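Ferritin heavy chain (Trichoplusia ni, PDB 1Z6O) oxidises ferrous iron and takes it up for storage as a ferric mineral, as the heavy chain of a secreted 24-subunit insect ferritin. Local coordinates at residues I15-S20 with F136-L141; R26-M31 with K121-V126. All coordinates share one frame; numbering follows the deposited sequence.

Contact 1: I15-S20 with F136-L141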
# COMPACT_ATOMS: atom_id res chain seq x y z
N ILE M 15 -29.90 -45.94 -19.13
CA ILE M 15 -30.94 -45.06 -19.71
C ILE M 15 -32.27 -45.62 -19.25
O ILE M 15 -32.74 -46.61 -19.80
CB ILE M 15 -30.83 -45.06 -21.25
CG1 ILE M 15 -29.40 -44.65 -21.65
CG2 ILE M 15 -31.86 -44.11 -21.87
CD1 ILE M 15 -29.13 -44.63 -23.16
N THR M 16 -32.90 -44.98 -18.28
CA THR M 16 -34.10 -45.55 -17.68
C THR M 16 -35.43 -44.80 -17.69
O THR M 16 -36.41 -45.32 -17.17
CB THR M 16 -33.80 -45.86 -16.21
OG1 THR M 16 -33.40 -44.64 -15.56
CG2 THR M 16 -32.65 -46.87 -16.08
N MET M 17 -35.49 -43.60 -18.24
CA MET M 17 -36.77 -42.89 -18.21
C MET M 17 -37.84 -43.67 -18.97
O MET M 17 -37.56 -44.30 -19.99
CB MET M 17 -36.64 -41.50 -18.82
CG MET M 17 -35.90 -40.50 -17.92
SD MET M 17 -35.98 -38.82 -18.60
CE MET M 17 -37.75 -38.50 -18.47
N HIS M 18 -39.07 -43.62 -18.47
CA HIS M 18 -40.16 -44.31 -19.16
C HIS M 18 -40.95 -43.33 -20.01
O HIS M 18 -40.88 -42.11 -19.82
CB HIS M 18 -41.06 -45.05 -18.16
CG HIS M 18 -40.51 -46.38 -17.77
ND1 HIS M 18 -39.20 -46.55 -17.35
CD2 HIS M 18 -41.06 -47.62 -17.77
CE1 HIS M 18 -38.98 -47.84 -17.12
NE2 HIS M 18 -40.09 -48.50 -17.37
N ARG M 19 -41.69 -43.88 -20.96
CA ARG M 19 -42.43 -43.08 -21.93
C ARG M 19 -43.41 -42.03 -21.46
O ARG M 19 -43.41 -40.90 -21.96
CB ARG M 19 -43.14 -44.03 -22.92
CG ARG M 19 -44.08 -43.33 -23.90
CD ARG M 19 -44.40 -44.23 -25.10
NE ARG M 19 -43.34 -44.15 -26.12
CZ ARG M 19 -43.22 -43.15 -27.00
NH1 ARG M 19 -44.08 -42.14 -27.01
NH2 ARG M 19 -42.21 -43.16 -27.86
N SER M 20 -44.28 -42.37 -20.51
CA SER M 20 -45.26 -41.39 -20.07
C SER M 20 -44.56 -40.16 -19.46
O SER M 20 -44.91 -39.01 -19.74
CB SER M 20 -46.20 -42.04 -19.06
OG SER M 20 -47.08 -41.07 -18.51
N PHE M 136 -42.30 -47.66 -13.21
CA PHE M 136 -41.07 -46.97 -12.82
C PHE M 136 -41.38 -45.62 -12.18
O PHE M 136 -41.91 -44.72 -12.84
CB PHE M 136 -40.22 -46.75 -14.08
CG PHE M 136 -38.82 -46.24 -13.81
CD1 PHE M 136 -37.79 -47.13 -13.51
CD2 PHE M 136 -38.53 -44.88 -13.88
CE1 PHE M 136 -36.47 -46.67 -13.30
CE2 PHE M 136 -37.22 -44.40 -13.67
CZ PHE M 136 -36.19 -45.30 -13.37
N ASN M 137 -41.07 -45.49 -10.90
CA ASN M 137 -41.28 -44.23 -10.17
C ASN M 137 -39.95 -43.49 -10.37
O ASN M 137 -38.91 -43.92 -9.87
CB ASN M 137 -41.48 -44.54 -8.68
CG ASN M 137 -41.71 -43.28 -7.85
OD1 ASN M 137 -41.24 -42.19 -8.20
ND2 ASN M 137 -42.41 -43.43 -6.73
N ASP M 138 -39.96 -42.39 -11.12
CA ASP M 138 -38.71 -41.68 -11.37
C ASP M 138 -38.39 -40.73 -10.22
O ASP M 138 -38.60 -39.51 -10.32
CB ASP M 138 -38.79 -40.91 -12.68
CG ASP M 138 -37.43 -40.71 -13.31
OD1 ASP M 138 -36.50 -40.29 -12.58
OD2 ASP M 138 -37.29 -40.98 -14.52
N TYR M 139 -37.87 -41.29 -9.13
CA TYR M 139 -37.60 -40.50 -7.93
C TYR M 139 -36.80 -39.22 -8.16
O TYR M 139 -37.15 -38.15 -7.65
CB TYR M 139 -36.84 -41.34 -6.89
CG TYR M 139 -37.58 -42.60 -6.47
CD1 TYR M 139 -37.10 -43.86 -6.84
CD2 TYR M 139 -38.74 -42.52 -5.70
CE1 TYR M 139 -37.77 -45.02 -6.44
CE2 TYR M 139 -39.41 -43.68 -5.30
CZ TYR M 139 -38.91 -44.92 -5.67
OH TYR M 139 -39.55 -46.07 -5.26
N HIS M 140 -35.71 -39.34 -8.90
CA HIS M 140 -34.85 -38.19 -9.11
C HIS M 140 -35.48 -37.05 -9.90
O HIS M 140 -35.35 -35.89 -9.51
CB HIS M 140 -33.54 -38.62 -9.77
CG HIS M 140 -32.54 -37.50 -9.88
ND1 HIS M 140 -32.36 -36.78 -11.04
CD2 HIS M 140 -31.73 -36.95 -8.95
CE1 HIS M 140 -31.47 -35.83 -10.83
NE2 HIS M 140 -31.07 -35.90 -9.57
N LEU M 141 -36.17 -37.37 -10.99
CA LEU M 141 -36.79 -36.30 -11.77
C LEU M 141 -37.92 -35.65 -10.96
O LEU M 141 -38.09 -34.44 -10.98
CB LEU M 141 -37.33 -36.82 -13.11
CG LEU M 141 -38.10 -35.80 -13.98
CD1 LEU M 141 -37.30 -34.50 -14.16
CD2 LEU M 141 -38.40 -36.44 -15.35
O HOH W 1 -39.32 -42.05 -16.14
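F136 lays its side chain across the loop residues T16 to H18. CB sits over the middle of the H18 imidazole, 3.5 Å from the ring centroid in a CH-pi contact; with CG anti to the backbone N (chi1 -170°), the phenyl then runs on toward T16. CG follows along the same imidazole, 3.6 Å from H18 ND1. The phenyl and imidazole planes are almost parallel, at 5°, yet so far slid past each other that the rings barely overlap. Farther out, the ring of F136 carries the carbonyl oxygen of T16 over one face, and CZ at the tip meets T16 OG1 at 3.6 Å. The same T16 O accepts a hydrogen bond from H18 ND1, 3.1 Å long and close to the imidazole plane, which fixes the rotation of the H18 ring against F136. Both segments are the lead-ins to helices of the ferritin four-helix bundle: H18 is the N-cap residue of helix 19-47 and D138 that of helix 139-168. A water ties the two starts together, accepting from H18 N and donating to D138 OD2, each at 2.8 Å. D138 OD1 receives a weak capping bond from L141 N and forms a salt bridge with R81, which also bonds T16 OG1. M17, bent at chi3, brings CE to L141 CD2 at 3.8 Å. On F136, R124 of a neighbouring heavy chain makes a cation-pi contact.

Contact 2: R26-M31 with K121-V126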
# COMPACT_ATOMS: atom_id res chain seq x y z
N ARG M 26 -41.51 -33.58 -22.50
CA ARG M 26 -41.45 -32.96 -23.83
C ARG M 26 -42.55 -31.91 -23.98
O ARG M 26 -42.34 -30.84 -24.56
CB ARG M 26 -41.58 -34.04 -24.93
CG ARG M 26 -40.38 -35.02 -25.00
CD ARG M 26 -40.63 -36.12 -26.06
NE ARG M 26 -40.80 -35.51 -27.38
CZ ARG M 26 -39.80 -35.31 -28.24
NH1 ARG M 26 -38.57 -35.70 -27.95
NH2 ARG M 26 -40.04 -34.69 -29.39
N GLN M 27 -43.73 -32.22 -23.45
CA GLN M 27 -44.84 -31.28 -23.53
C GLN M 27 -44.53 -30.05 -22.66
O GLN M 27 -44.86 -28.92 -23.02
CB GLN M 27 -46.13 -31.96 -23.05
CG GLN M 27 -47.35 -31.07 -23.14
CD GLN M 27 -48.65 -31.85 -22.96
OE1 GLN M 27 -48.89 -32.84 -23.67
NE2 GLN M 27 -49.49 -31.42 -22.03
N GLN M 28 -43.90 -30.27 -21.51
CA GLN M 28 -43.56 -29.14 -20.63
C GLN M 28 -42.55 -28.21 -21.31
O GLN M 28 -42.61 -26.99 -21.16
CB GLN M 28 -42.98 -29.65 -19.30
CG GLN M 28 -42.81 -28.55 -18.24
CD GLN M 28 -44.15 -27.93 -17.88
OE1 GLN M 28 -45.14 -28.63 -17.74
NE2 GLN M 28 -44.18 -26.60 -17.71
N ILE M 29 -41.60 -28.79 -22.05
CA ILE M 29 -40.61 -27.99 -22.75
C ILE M 29 -41.30 -27.04 -23.74
O ILE M 29 -40.98 -25.85 -23.80
CB ILE M 29 -39.58 -28.91 -23.47
CG1 ILE M 29 -38.66 -29.53 -22.41
CG2 ILE M 29 -38.76 -28.13 -24.51
CD1 ILE M 29 -37.86 -30.77 -22.89
N GLN M 30 -42.28 -27.55 -24.48
CA GLN M 30 -43.01 -26.70 -25.43
C GLN M 30 -43.79 -25.63 -24.66
O GLN M 30 -43.89 -24.48 -25.10
CB GLN M 30 -43.98 -27.53 -26.29
CG GLN M 30 -44.90 -26.67 -27.19
CD GLN M 30 -44.12 -25.81 -28.19
OE1 GLN M 30 -43.27 -26.31 -28.92
NE2 GLN M 30 -44.41 -24.51 -28.23
N MET M 31 -44.34 -25.99 -23.51
CA MET M 31 -45.09 -25.02 -22.72
C MET M 31 -44.19 -23.87 -22.23
O MET M 31 -44.61 -22.71 -22.24
CB MET M 31 -45.74 -25.69 -21.51
CG MET M 31 -46.63 -24.74 -20.71
SD MET M 31 -47.44 -25.57 -19.34
CE MET M 31 -48.93 -24.48 -19.13
N LYS M 121 -49.52 -25.92 -12.45
CA LYS M 121 -50.42 -27.07 -12.55
C LYS M 121 -49.84 -28.10 -13.53
O LYS M 121 -49.88 -29.31 -13.29
CB LYS M 121 -51.79 -26.58 -13.02
CG LYS M 121 -52.85 -27.64 -13.11
CD LYS M 121 -54.18 -26.99 -13.48
CE LYS M 121 -55.23 -28.03 -13.82
NZ LYS M 121 -56.49 -27.40 -14.34
N SER M 122 -49.29 -27.62 -14.64
CA SER M 122 -48.70 -28.53 -15.62
C SER M 122 -47.48 -29.28 -15.04
O SER M 122 -47.32 -30.48 -15.26
CB SER M 122 -48.32 -27.75 -16.89
OG SER M 122 -47.68 -28.61 -17.81
N ILE M 123 -46.63 -28.58 -14.30
CA ILE M 123 -45.46 -29.23 -13.70
C ILE M 123 -45.93 -30.29 -12.69
O ILE M 123 -45.36 -31.38 -12.61
CB ILE M 123 -44.54 -28.19 -12.99
CG1 ILE M 123 -43.84 -27.33 -14.06
CG2 ILE M 123 -43.47 -28.91 -12.13
CD1 ILE M 123 -43.24 -26.05 -13.52
N ARG M 124 -46.97 -29.98 -11.91
CA ARG M 124 -47.49 -30.95 -10.95
C ARG M 124 -48.00 -32.19 -11.71
O ARG M 124 -47.89 -33.31 -11.22
CB ARG M 124 -48.60 -30.32 -10.08
CG ARG M 124 -48.07 -29.31 -9.02
CD ARG M 124 -49.23 -28.57 -8.31
NE ARG M 124 -50.21 -29.56 -7.91
CZ ARG M 124 -50.13 -30.31 -6.81
NH1 ARG M 124 -49.11 -30.16 -5.97
NH2 ARG M 124 -50.99 -31.30 -6.63
N ASN M 125 -48.55 -31.99 -12.91
CA ASN M 125 -49.00 -33.13 -13.71
C ASN M 125 -47.82 -33.93 -14.27
O ASN M 125 -47.93 -35.14 -14.45
CB ASN M 125 -49.93 -32.68 -14.84
CG ASN M 125 -51.33 -32.38 -14.32
OD1 ASN M 125 -51.82 -33.06 -13.42
ND2 ASN M 125 -51.97 -31.37 -14.89
N VAL M 126 -46.70 -33.28 -14.55
CA VAL M 126 -45.51 -34.02 -15.02
C VAL M 126 -45.03 -34.86 -13.83
O VAL M 126 -44.66 -36.04 -13.98
CB VAL M 126 -44.36 -33.07 -15.45
CG1 VAL M 126 -43.13 -33.89 -15.87
CG2 VAL M 126 -44.82 -32.17 -16.62
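One hydrogen bond joins helices 26-31 and 121-126: S122 OG donates to Q28 OE1 at 2.5 Å, so short that the exact length is doubtful. The hydroxyl lies in the plane of the Q28 amide, on a lone pair of OE1, with a C=O...donor angle of 143°. Q28 reaches it by a bend at chi2 (61°), which turns the amide toward helix 121-126. Its NE2 donates in turn to E32 OE1, so both ends of this buried amide are engaged and its orientation is set. The other contacts are van der Waals ones made by I123, V126 and M31. I123 CG1 stands 3.7 Å from Q28 NE2, the two side chains crossing at about a right angle, while V126 CG2 comes equally near to Q28 OE1. From the next turn of its helix, M31 reaches across as an extended chain and lays SD against S122, 3.4 Å from CB. The axes of the two segments run nearly antiparallel (165°), 10.4 Å apart at closest approach, with Q28 CA and I123 CA the nearest pair, 7.2 Å apart. L74 of helix 54-80 packs on Q28, and L150 and Q153 of helix 139-168 on I123, so all four long helices meet around this contact. E32 is an iron ligand, so Q28 is a second-shell residue. The link borders the iron site of E32, E67 and H70 within the four-helix bundle of the ferritin-like diiron fold.

Overall arrangement
In contact 1 the residues leading into helix 19-47 meet the start of helix 139-168 and the residues before it; in contact 2 helix 19-47 itself meets helix 105-132. Their centres lie 15 Å apart, and their nearest atoms, about 5 Å apart, do not touch. Contact 1 lies at one end of the bundle, its centre 22 Å from that of the chain; the centre of contact 2 is 10 Å from it. They also differ in distance from the iron: the side chain of I123 is about 6 Å from the bound ferric ion, that of L141 about 14 Å. The disulfide C21–C130 also joins helices 19-47 and 105-132, and L141 of contact 1 packs on both cysteines.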